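DegV family protein (Thermus thermophilus, PDB 2DT8) binds fatty acids, with palmitic acid held in this structure, but has a cellular role that is not established. Local coordinates at residues 10-15 / 38-43; 57-62 / 264-269. All coordinates share one frame; numbering follows the deposited sequence.

Interaction 1. Residues 10-15 / 38-43; sequences TSDLPQ and RDWEEI
Asp12 and Trp40 meet across two loops whose backbones stay well apart, with 8.3 Å between Asp12 CA and Trp40 CA. Thr10 CA and Asp39 CA are 7.8 Å apart. Side chains and one water bridge the gap. Both Asp12 and Trp40 have positive phi. Segment 38-43 winds back on itself: Glu41 N bonds to Asp39 O and Glu42 N to Arg38 O. The indole NE1 of Trp40 donates to Asp12 OD1 at 2.9 Å, with an N-H...O angle of 157°. The oxygen sits in the indole plane, at the ring edge. NE1 lies above the carboxylate plane, 37° out of it, and the two planes are steeply turned against each other. These loops follow strands 3-8 and 35-38 of the N-terminal sheet of this DegV family protein, where 3-8 runs parallel to both of its neighbours, 24-32 and 82-87. Losing the indole N-H to a phenylalanine at Trp40 would probably leave Asp12 OD1 with its water but without the direct bond that ties it to this loop. The water donates to Asp12 OD1 at 2.9 Å and to Asp39 OD2 at 2.8 Å. It thus links two carboxylates whose oxygens, Asp12 OD1 and Asp39 OD2, are 4.6 Å apart and would probably repel each other if both are charged. Asp39 CG is anti to the backbone N (chi1 -163°), which carries OD2 toward Thr10 and the water. Other donors help to hold both acids. Asp12 OD2 accepts from Ser119 OG and Gly261 N. Asp39 OD2 takes a bond from Ser9 OG, while its OD1 accepts from Val263 N at the start of helix 262-268. Thr10 OG1 bonds to Asp8 OD1, and its methyl CG2 passes Asp39 OD2 at 4.2 Å.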
ATOM      1  N   THR A  10       5.311  -4.632   1.609  1.00  4.38           N
ATOM      2  CA  THR A  10       4.780  -3.362   1.133  1.00  6.00           C
ATOM      3  C   THR A  10       3.365  -3.080   1.625  1.00  4.58           C
ATOM      4  O   THR A  10       2.813  -2.026   1.327  1.00  6.66           O
ATOM      5  CB  THR A  10       4.835  -3.211  -0.424  1.00  9.37           C
ATOM      6  OG1 THR A  10       3.870  -4.070  -1.042  1.00 10.73           O
ATOM      7  CG2 THR A  10       6.227  -3.534  -0.941  1.00  8.36           C
ATOM      8  N   SER A  11       2.763  -4.011   2.364  1.00  4.77           N
ATOM      9  CA  SER A  11       1.428  -3.759   2.909  1.00  4.63           C
ATOM     10  C   SER A  11       1.556  -2.740   4.055  1.00  7.15           C
ATOM     11  O   SER A  11       0.566  -2.207   4.542  1.00  6.12           O
ATOM     12  CB  SER A  11       0.785  -5.060   3.402  1.00  5.70           C
ATOM     13  OG  SER A  11       1.621  -5.769   4.295  1.00 10.68           O
ATOM     14  N   ASP A  12       2.794  -2.484   4.481  1.00  5.28           N
ATOM     15  CA  ASP A  12       3.096  -1.470   5.499  1.00  6.56           C
ATOM     16  C   ASP A  12       2.240  -1.502   6.767  1.00  6.41           C
ATOM     17  O   ASP A  12       1.835  -0.454   7.291  1.00  7.52           O
ATOM     18  CB  ASP A  12       3.013  -0.069   4.867  1.00  4.38           C
ATOM     19  CG  ASP A  12       4.105   0.187   3.822  1.00  5.64           C
ATOM     20  OD1 ASP A  12       5.090  -0.586   3.790  1.00  5.40           O
ATOM     21  OD2 ASP A  12       3.982   1.163   3.044  1.00  4.32           O
ATOM     22  N   LEU A  13       1.991  -2.699   7.280  1.00  5.28           N
ATOM     23  CA  LEU A  13       1.198  -2.856   8.500  1.00  7.13           C
ATOM     24  C   LEU A  13       2.061  -2.694   9.741  1.00 10.68           C
ATOM     25  O   LEU A  13       3.174  -3.203   9.784  1.00 12.29           O
ATOM     26  CB  LEU A  13       0.579  -4.249   8.540  1.00  9.03           C
ATOM     27  CG  LEU A  13      -0.613  -4.479   7.618  1.00 10.21           C
ATOM     28  CD1 LEU A  13      -0.893  -5.964   7.492  1.00 12.80           C
ATOM     29  CD2 LEU A  13      -1.816  -3.734   8.180  1.00 10.39           C
ATOM     30  N   PRO A  14       1.553  -1.998  10.766  1.00  9.73           N
ATOM     31  CA  PRO A  14       2.329  -1.816  12.000  1.00 13.22           C
ATOM     32  C   PRO A  14       2.547  -3.216  12.579  1.00 14.38           C
ATOM     33  O   PRO A  14       1.783  -4.142  12.339  1.00 11.42           O
ATOM     34  CB  PRO A  14       1.391  -1.011  12.889  1.00 14.70           C
ATOM     35  CG  PRO A  14       0.501  -0.302  11.934  1.00 19.60           C
ATOM     36  CD  PRO A  14       0.263  -1.293  10.833  1.00 13.22           C
ATOM     37  N   GLN A  15       3.658  -3.305  13.332  1.00 18.64           N
ATOM     38  CA  GLN A  15       3.946  -4.582  13.955  1.00 22.95           C
ATOM     39  C   GLN A  15       2.925  -5.027  15.006  1.00 20.68           C
ATOM     40  O   GLN A  15       2.726  -6.209  15.254  1.00 26.01           O
ATOM     41  CB  GLN A  15       5.297  -4.449  14.740  1.00 24.96           C
ATOM     42  CG  GLN A  15       5.839  -5.699  15.462  1.00 24.22           C
ATOM     43  CD  GLN A  15       5.059  -6.109  16.720  1.00 26.98           C
ATOM     44  OE1 GLN A  15       4.576  -5.267  17.497  1.00 26.66           O
ATOM     45  NE2 GLN A  15       4.962  -7.420  16.935  1.00 23.48           N
ATOM     46  N   ARG A  38      16.464  -5.441   3.727  1.00  6.00           N
ATOM     47  CA  ARG A  38      15.075  -5.838   3.846  1.00  5.53           C
ATOM     48  C   ARG A  38      14.150  -4.699   4.281  1.00  4.74           C
ATOM     49  O   ARG A  38      14.408  -3.986   5.242  1.00  5.97           O
ATOM     50  CB  ARG A  38      14.954  -6.874   4.960  1.00  7.46           C
ATOM     51  CG  ARG A  38      15.409  -8.266   4.573  1.00 13.16           C
ATOM     52  CD  ARG A  38      15.132  -9.282   5.659  1.00 21.28           C
ATOM     53  NE  ARG A  38      16.151  -9.334   6.705  1.00 27.45           N
ATOM     54  CZ  ARG A  38      15.934  -9.001   7.974  1.00 30.07           C
ATOM     55  NH1 ARG A  38      14.701  -8.976   8.453  1.00 36.31           N
ATOM     56  NH2 ARG A  38      16.945  -8.682   8.768  1.00 39.36           N
ATOM     57  N   ASP A  39      13.038  -4.610   3.531  1.00  4.79           N
ATOM     58  CA  ASP A  39      12.112  -3.534   3.827  1.00  5.82           C
ATOM     59  C   ASP A  39      11.757  -3.545   5.325  1.00  4.22           C
ATOM     60  O   ASP A  39      11.689  -4.620   5.924  1.00  4.93           O
ATOM     61  CB  ASP A  39      10.844  -3.870   2.989  1.00  5.47           C
ATOM     62  CG  ASP A  39       9.876  -2.716   2.794  1.00  6.24           C
ATOM     63  OD1 ASP A  39      10.261  -1.540   2.993  1.00  6.05           O
ATOM     64  OD2 ASP A  39       8.716  -3.011   2.404  1.00  6.62           O
ATOM     65  N   TRP A  40      11.574  -2.360   5.905  1.00  3.64           N
ATOM     66  CA  TRP A  40      11.213  -2.172   7.319  1.00  4.00           C
ATOM     67  C   TRP A  40      12.224  -2.586   8.388  1.00  5.10           C
ATOM     68  O   TRP A  40      12.456  -1.843   9.344  1.00  8.09           O
ATOM     69  CB  TRP A  40       9.866  -2.854   7.632  1.00  4.97           C
ATOM     70  CG  TRP A  40       8.671  -2.085   7.092  1.00  4.76           C
ATOM     71  CD1 TRP A  40       7.990  -2.324   5.934  1.00  4.26           C
ATOM     72  CD2 TRP A  40       8.062  -0.929   7.682  1.00  6.62           C
ATOM     73  NE1 TRP A  40       6.994  -1.389   5.765  1.00  6.25           N
ATOM     74  CE2 TRP A  40       7.024  -0.512   6.817  1.00  5.31           C
ATOM     75  CE3 TRP A  40       8.309  -0.190   8.848  1.00  7.18           C
ATOM     76  CZ2 TRP A  40       6.213   0.599   7.094  1.00  5.19           C
ATOM     77  CZ3 TRP A  40       7.503   0.916   9.121  1.00  7.92           C
ATOM     78  CH2 TRP A  40       6.477   1.303   8.243  1.00  5.80           C
ATOM     79  N   GLU A  41      12.911  -3.698   8.243  1.00  4.02           N
ATOM     80  CA  GLU A  41      13.829  -4.269   9.224  1.00  5.30           C
ATOM     81  C   GLU A  41      15.249  -3.749   9.196  1.00  4.93           C
ATOM     82  O   GLU A  41      15.892  -3.627  10.241  1.00  6.05           O
ATOM     83  CB  GLU A  41      13.910  -5.786   9.044  1.00  7.87           C
ATOM     84  CG  GLU A  41      12.604  -6.535   9.105  1.00 12.81           C
ATOM     85  CD  GLU A  41      12.034  -6.487  10.500  1.00 23.53           C
ATOM     86  OE1 GLU A  41      12.614  -7.143  11.392  1.00 24.83           O
ATOM     87  OE2 GLU A  41      11.011  -5.802  10.709  1.00 32.57           O
ATOM     88  N   GLU A  42      15.665  -3.263   8.066  1.00  4.73           N
ATOM     89  CA  GLU A  42      17.029  -2.834   7.852  1.00  5.51           C
ATOM     90  C   GLU A  42      17.279  -1.499   7.192  1.00  5.12           C
ATOM     91  O   GLU A  42      18.433  -1.100   7.049  1.00  6.19           O
ATOM     92  CB  GLU A  42      17.764  -3.892   7.040  1.00  7.10           C
ATOM     93  CG  GLU A  42      17.764  -5.275   7.634  1.00  9.88           C
ATOM     94  CD  GLU A  42      18.648  -6.199   6.836  1.00 12.10           C
ATOM     95  OE1 GLU A  42      18.339  -6.449   5.652  1.00  9.68           O
ATOM     96  OE2 GLU A  42      19.668  -6.664   7.384  1.00 20.72           O
ATOM     97  N   ILE A  43      16.193  -0.825   6.766  1.00  5.23           N
ATOM     98  CA  ILE A  43      16.319   0.477   6.147  1.00  5.86           C
ATOM     99  C   ILE A  43      15.015   1.247   6.310  1.00  5.10           C
ATOM    100  O   ILE A  43      13.975   0.653   6.565  1.00  5.99           O
ATOM    101  CB  ILE A  43      16.691   0.322   4.643  1.00  7.47           C
ATOM    102  CG1 ILE A  43      17.077   1.688   4.062  1.00 12.00           C
ATOM    103  CG2 ILE A  43      15.525  -0.315   3.868  1.00  8.97           C
ATOM    104  CD1 ILE A  43      17.932   1.620   2.830  1.00 22.55           C
TER
HETATM  105  O   HOH W   1       7.141  -0.836   1.695  1.00  5.41           O

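Interaction 2. Residues 57-62 / 264-269. With PLM (palmitic acid), chain C.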
ATOM      1  N   ALA A  57      23.472   7.131  -5.775  1.00 19.81           N
ATOM      2  CA  ALA A  57      22.672   6.469  -6.788  1.00 18.56           C
ATOM      3  C   ALA A  57      21.261   6.189  -6.265  1.00 17.15           C
ATOM      4  O   ALA A  57      21.054   5.870  -5.101  1.00 18.47           O
ATOM      5  CB  ALA A  57      23.360   5.196  -7.284  1.00 25.41           C
ATOM      6  N   PHE A  58      20.312   6.346  -7.206  1.00 18.00           N
ATOM      7  CA  PHE A  58      18.938   6.090  -6.821  1.00 17.01           C
ATOM      8  C   PHE A  58      18.726   4.664  -6.310  1.00 12.42           C
ATOM      9  O   PHE A  58      19.394   3.724  -6.721  1.00 14.72           O
ATOM     10  CB  PHE A  58      17.358   6.402  -7.593  1.00 19.78           C
ATOM     11  CG  PHE A  58      16.947   7.834  -7.603  1.00 18.73           C
ATOM     12  CD1 PHE A  58      17.897   8.839  -7.544  1.00 14.56           C
ATOM     13  CD2 PHE A  58      15.606   8.183  -7.736  1.00 13.88           C
ATOM     14  CE1 PHE A  58      17.521  10.173  -7.604  1.00 17.56           C
ATOM     15  CE2 PHE A  58      15.223   9.513  -7.797  1.00 18.44           C
ATOM     16  CZ  PHE A  58      16.189  10.514  -7.739  1.00 18.49           C
ATOM     17  N   PRO A  59      17.792   4.583  -5.348  1.00 10.26           N
ATOM     18  CA  PRO A  59      17.466   3.267  -4.835  1.00  9.79           C
ATOM     19  C   PRO A  59      16.610   2.514  -5.856  1.00  8.52           C
ATOM     20  O   PRO A  59      15.918   3.101  -6.678  1.00 10.02           O
ATOM     21  CB  PRO A  59      16.577   3.364  -3.530  1.00  9.82           C
ATOM     22  CG  PRO A  59      15.770   4.598  -3.853  1.00 12.75           C
ATOM     23  CD  PRO A  59      16.815   5.498  -4.440  1.00 10.58           C
ATOM     24  N   THR A  60      16.742   1.179  -5.771  1.00  8.33           N
ATOM     25  CA  THR A  60      15.939   0.366  -6.663  1.00  6.58           C
ATOM     26  C   THR A  60      15.368  -0.633  -5.654  1.00  4.99           C
ATOM     27  O   THR A  60      15.780  -0.698  -4.503  1.00  5.06           O
ATOM     28  CB  THR A  60      16.570  -0.347  -7.897  1.00  6.96           C
ATOM     29  OG1 THR A  60      17.623  -1.198  -7.443  1.00  9.13           O
ATOM     30  CG2 THR A  60      17.162   0.711  -8.834  1.00  9.21           C
ATOM     31  N   THR A  61      14.423  -1.431  -6.181  1.00  4.93           N
ATOM     32  CA  THR A  61      13.779  -2.385  -5.299  1.00  4.64           C
ATOM     33  C   THR A  61      13.628  -3.778  -5.971  1.00  6.16           C
ATOM     34  O   THR A  61      13.753  -3.861  -7.194  1.00  7.77           O
ATOM     35  CB  THR A  61      12.346  -1.959  -4.789  1.00  5.06           C
ATOM     36  OG1 THR A  61      11.479  -1.755  -5.911  1.00  6.34           O
ATOM     37  CG2 THR A  61      12.454  -0.641  -4.037  1.00  5.92           C
ATOM     38  N   SER A  62      13.400  -4.828  -5.188  1.00  6.31           N
ATOM     39  CA  SER A  62      13.269  -6.170  -5.726  1.00  6.27           C
ATOM     40  C   SER A  62      12.134  -6.929  -5.034  1.00  6.70           C
ATOM     41  O   SER A  62      11.940  -6.843  -3.829  1.00  6.53           O
ATOM     42  CB  SER A  62      14.558  -6.963  -5.507  1.00  9.17           C
ATOM     43  OG  SER A  62      15.636  -6.386  -6.226  1.00 14.11           O
ATOM     44  N   ILE A 264       8.122   1.121  -0.724  1.00  3.68           N
ATOM     45  CA  ILE A 264       7.179   2.024  -1.367  1.00  3.17           C
ATOM     46  C   ILE A 264       7.782   3.429  -1.508  1.00  4.85           C
ATOM     47  O   ILE A 264       7.662   4.063  -2.553  1.00  5.28           O
ATOM     48  CB  ILE A 264       5.852   2.126  -0.570  1.00  3.88           C
ATOM     49  CG1 ILE A 264       5.154   0.767  -0.540  1.00  4.23           C
ATOM     50  CG2 ILE A 264       4.943   3.190  -1.202  1.00  5.10           C
ATOM     51  CD1 ILE A 264       4.661   0.287  -1.897  1.00  6.71           C
ATOM     52  N   ALA A 265       8.447   3.907  -0.457  1.00  4.33           N
ATOM     53  CA  ALA A 265       9.040   5.241  -0.476  1.00  4.09           C
ATOM     54  C   ALA A 265      10.120   5.400  -1.546  1.00  4.01           C
ATOM     55  O   ALA A 265      10.362   6.514  -2.020  1.00  5.67           O
ATOM     56  CB  ALA A 265       9.616   5.576   0.893  1.00  5.56           C
ATOM     57  N   SER A 266      10.775   4.301  -1.912  1.00  4.18           N
ATOM     58  CA  SER A 266      11.817   4.330  -2.951  1.00  5.17           C
ATOM     59  C   SER A 266      11.225   4.744  -4.300  1.00  3.69           C
ATOM     60  O   SER A 266      11.943   5.217  -5.190  1.00  5.93           O
ATOM     61  CB  SER A 266      12.469   2.952  -3.111  1.00  6.03           C
ATOM     62  OG  SER A 266      13.292   2.629  -2.000  1.00  6.73           O
ATOM     63  N   HIS A 267       9.915   4.549  -4.445  1.00  4.77           N
ATOM     64  CA  HIS A 267       9.218   4.913  -5.672  1.00  4.04           C
ATOM     65  C   HIS A 267       8.429   6.206  -5.572  1.00  5.98           C
ATOM     66  O   HIS A 267       8.354   6.960  -6.535  1.00  6.70           O
ATOM     67  CB  HIS A 267       8.310   3.774  -6.102  1.00  5.12           C
ATOM     68  CG  HIS A 267       9.067   2.562  -6.520  1.00  4.45           C
ATOM     69  ND1 HIS A 267       9.564   2.395  -7.800  1.00  6.86           N
ATOM     70  CD2 HIS A 267       9.515   1.503  -5.806  1.00  5.24           C
ATOM     71  CE1 HIS A 267      10.282   1.292  -7.849  1.00  5.95           C
ATOM     72  NE2 HIS A 267      10.270   0.729  -6.648  1.00  6.57           N
ATOM     73  N   THR A 268       7.834   6.482  -4.418  1.00  5.20           N
ATOM     74  CA  THR A 268       7.077   7.732  -4.290  1.00  5.11           C
ATOM     75  C   THR A 268       7.991   8.929  -4.035  1.00  5.48           C
ATOM     76  O   THR A 268       7.752  10.032  -4.540  1.00  6.77           O
ATOM     77  CB  THR A 268       6.034   7.653  -3.160  1.00  5.34           C
ATOM     78  OG1 THR A 268       6.700   7.441  -1.912  1.00  7.03           O
ATOM     79  CG2 THR A 268       5.046   6.508  -3.406  1.00  8.99           C
ATOM     80  N   GLY A 269       9.038   8.710  -3.245  1.00  6.01           N
ATOM     81  CA  GLY A 269       9.971   9.777  -2.956  1.00  5.61           C
ATOM     82  C   GLY A 269       9.665  10.524  -1.674  1.00  5.75           C
ATOM     83  O   GLY A 269       8.737  10.168  -0.950  1.00  6.31           O
TER
HETATM   84  C1  PLM C 701       9.328  -4.245  -6.546  1.00  8.51           C
HETATM   85  O1  PLM C 701       8.677  -5.231  -7.168  1.00  9.55           O
HETATM   86  O2  PLM C 701      10.516  -4.095  -6.742  1.00  8.95           O
HETATM   87  C2  PLM C 701       8.579  -3.321  -5.607  1.00  9.45           C
HETATM   88  C3  PLM C 701       7.916  -2.209  -6.427  1.00  8.22           C
HETATM   89  C4  PLM C 701       7.192  -1.229  -5.501  1.00  7.58           C
HETATM   90  C5  PLM C 701       6.507  -0.157  -6.347  1.00  7.98           C
HETATM   91  C6  PLM C 701       5.695   0.781  -5.457  1.00  7.17           C
HETATM   92  C7  PLM C 701       5.065   1.853  -6.325  1.00  7.63           C
HETATM   93  C8  PLM C 701       4.094   2.673  -5.507  1.00 13.36           C
HETATM   94  C9  PLM C 701       3.248   3.502  -6.470  1.00 15.61           C
HETATM   95  CA  PLM C 701       2.713   4.728  -5.758  1.00 21.35           C
HETATM   96  CB  PLM C 701       1.434   4.334  -5.043  1.00 17.45           C
HETATM   97  CC  PLM C 701       1.685   4.341  -3.545  1.00 18.93           C
HETATM   98  CD  PLM C 701       0.678   5.264  -2.884  1.00 18.40           C
HETATM   99  CE  PLM C 701       1.042   5.416  -1.408  1.00 18.02           C
HETATM  100  CF  PLM C 701       0.102   6.433  -0.745  1.00 20.33           C
HETATM  101  CG  PLM C 701      -1.241   5.769  -0.438  1.00 21.36           C
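The imidazole of His267 has the palmitic acid chain over one face and Thr61 at its edge. C5 of the palmitic acid lies 3.5 Å from His267 CD2, offset toward the ring rim, so this is a CH2-to-ring contact. At the edge, His267 NE2 donates to Thr61 OG1 at 2.9 Å, almost exactly in the ring plane. Thr61 OG1 then donates to palmitate O2 at 2.7 Å. The hydroxyl accepts from the histidine and donates to the fatty acid, which probably fixes its rotation. With OG1 between the backbone N and the carbonyl carbon (chi1 59°), Thr61 CG2 is placed beside the helix and meets Ser266 CB at 3.7 Å. Ser93 OG also bonds to the palmitate. This is the head-group end of the lipid pocket. Beside it, the Pro59 ring rests on Ser266, with Pro59 CG 3.7 Å from Ser266 OG. That hydroxyl bonds back to Ala262 O one helical turn earlier. The contact lays strand 60-62 and the loop before it against helix 262-268. Strand 24-32 pairs with 60-62, and its Val30 touches both Pro59 and Ser266, as does Ile48 of helix 45-53.

Ile264, in a segment of interaction 2, packs against two residues of interaction 1 and the fatty acid. Ile264 CG1 lies 3.8 Å from Asp12 OD2, and Ile264 CD1 lies 3.8 Å from Thr10 CB. The same Ile264 CD1 is 3.7 Å from palmitate C6. The two centres are about 14 Å apart. Helix 262-268 serves both contacts: its start is bonded by Asp39 of interaction 1, and His267 near its end lines the pocket in interaction 2. The side chain of Thr10 is about 5 Å from the bound palmitic acid (nearest atoms). Interaction 1 thus lies just behind the pocket, and interaction 2 forms part of its wall. Both are away from the zinc site.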